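PDB 3EL6: erythromycin dehydratase from Saccharopolyspora erythraea, which probably dehydrates a beta-hydroxyacyl intermediate to an alpha,beta-unsaturated one, as the double-hotdog dehydratase domain of a modular erythromycin polyketide synthase. Local coordinates for residues V283-P286 and A287-V291. Residues are numbered along the deposited sequence; the frame is centred on the assembly and turned at random.
Sequences VTDP and AGHLV
The carboxylate of Asp285 takes two hydrogen bonds from His289 across the turn of a beta hairpin. Asp285 OD2 accepts one from ND1 of the His289 ring (3.1 Å) through the syn lone pair, lying at the ring edge and in its plane, while carboxylate and imidazole stand 82° apart. Asp285 OD1 takes the backbone N of His289 at 2.9 Å, approached from above the carboxylate plane. With chi1 at 65°, Asp285 holds CG between its own N and carbonyl carbon, which turns the short carboxylate back over the turn; its single CH2 places OD1 at the backbone N of His289 and OD2 at the ring.

The pair spans a type I + G1 bulge turn from Asp285 to Gly288, closed by Gly288 N to Asp285 O at 2.9 Å. Pro286 suits the second position, its ring restricting phi to the range needed there, and Gly288, first residue of the bulge, accepts a positive phi of 90° that would jam a CB against the preceding carbonyl. Asp285 N returns a bond to His289 O (2.8 Å), and Val291 N reaches Val283 O at 2.7 Å. Beyond the turn, Val283 CG1 packs on Val291 CB at 4.1 Å, joining strands 278-284 and 290-299, while Val283 also rests on Val267 of strand 266-273. Arg164 touches Ala287 and His289 from a loop. The ND1 bond helps to hold the imidazole, and the carboxylate would probably stabilise a protonated His289.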
loop_
_atom_site.group_PDB
_atom_site.type_symbol
_atom_site.label_atom_id
_atom_site.label_comp_id
_atom_site.label_asym_id
_atom_site.label_seq_id
_atom_site.Cartn_x
_atom_site.Cartn_y
_atom_site.Cartn_z
ATOM N N VAL A 283 -0.319 -4.860 -33.013
ATOM C CA VAL A 283 -1.744 -5.029 -32.909
ATOM C C VAL A 283 -2.392 -3.728 -33.349
ATOM O O VAL A 283 -2.093 -2.636 -32.781
ATOM C CB VAL A 283 -2.205 -5.317 -31.421
ATOM C CG1 VAL A 283 -3.748 -5.422 -31.379
ATOM C CG2 VAL A 283 -1.505 -6.578 -30.879
ATOM N N THR A 284 -3.256 -3.799 -34.361
ATOM C CA THR A 284 -3.990 -2.602 -34.823
ATOM C C THR A 284 -5.497 -2.761 -34.776
ATOM O O THR A 284 -5.974 -3.897 -34.655
ATOM C CB THR A 284 -3.646 -2.267 -36.303
ATOM O OG1 THR A 284 -3.771 -3.464 -37.081
ATOM C CG2 THR A 284 -2.171 -1.859 -36.416
ATOM N N ASP A 285 -6.251 -1.668 -34.899
ATOM C CA ASP A 285 -7.703 -1.819 -35.098
ATOM C C ASP A 285 -8.023 -2.081 -36.575
ATOM O O ASP A 285 -7.116 -2.091 -37.419
ATOM C CB ASP A 285 -8.506 -0.668 -34.504
ATOM C CG ASP A 285 -8.239 0.680 -35.198
ATOM O OD1 ASP A 285 -7.797 0.695 -36.361
ATOM O OD2 ASP A 285 -8.530 1.696 -34.560
ATOM N N PRO A 286 -9.297 -2.375 -36.895
ATOM C CA PRO A 286 -9.499 -2.792 -38.302
ATOM C C PRO A 286 -9.303 -1.659 -39.322
ATOM O O PRO A 286 -9.230 -1.925 -40.540
ATOM C CB PRO A 286 -10.945 -3.286 -38.314
ATOM C CG PRO A 286 -11.116 -3.866 -36.877
ATOM C CD PRO A 286 -10.426 -2.770 -36.020
ATOM N N ALA A 287 -9.263 -0.431 -38.818
ATOM C CA ALA A 287 -8.927 0.771 -39.580
ATOM C C ALA A 287 -7.401 1.024 -39.727
ATOM O O ALA A 287 -6.997 1.917 -40.478
ATOM C CB ALA A 287 -9.618 1.983 -38.958
ATOM N N GLY A 288 -6.573 0.169 -39.120
ATOM C CA GLY A 288 -5.108 0.267 -39.197
ATOM C C GLY A 288 -4.470 1.123 -38.094
ATOM O O GLY A 288 -3.247 1.252 -38.060
ATOM N N HIS A 289 -5.248 1.710 -37.190
ATOM C CA HIS A 289 -4.620 2.498 -36.109
ATOM C C HIS A 289 -3.923 1.568 -35.119
ATOM O O HIS A 289 -4.471 0.525 -34.785
ATOM C CB HIS A 289 -5.653 3.279 -35.327
ATOM C CG HIS A 289 -6.436 4.222 -36.168
ATOM N ND1 HIS A 289 -7.794 4.082 -36.376
ATOM C CD2 HIS A 289 -6.048 5.295 -36.897
ATOM C CE1 HIS A 289 -8.212 5.052 -37.174
ATOM N NE2 HIS A 289 -7.169 5.791 -37.515
ATOM N N LEU A 290 -2.754 1.969 -34.605
ATOM C CA LEU A 290 -1.983 1.092 -33.728
ATOM C C LEU A 290 -2.706 1.037 -32.383
ATOM O O LEU A 290 -3.165 2.068 -31.839
ATOM C CB LEU A 290 -0.571 1.663 -33.501
ATOM C CG LEU A 290 0.409 0.744 -32.784
ATOM C CD1 LEU A 290 0.678 -0.557 -33.550
ATOM C CD2 LEU A 290 1.736 1.461 -32.429
ATOM N N VAL A 291 -2.783 -0.175 -31.837
ATOM C CA VAL A 291 -3.480 -0.389 -30.567
ATOM C C VAL A 291 -2.461 -0.852 -29.525
ATOM O O VAL A 291 -2.502 -0.383 -28.376
ATOM C CB VAL A 291 -4.644 -1.433 -30.708
ATOM C CG1 VAL A 291 -5.186 -1.852 -29.315
ATOM C CG2 VAL A 291 -5.792 -0.806 -31.560
#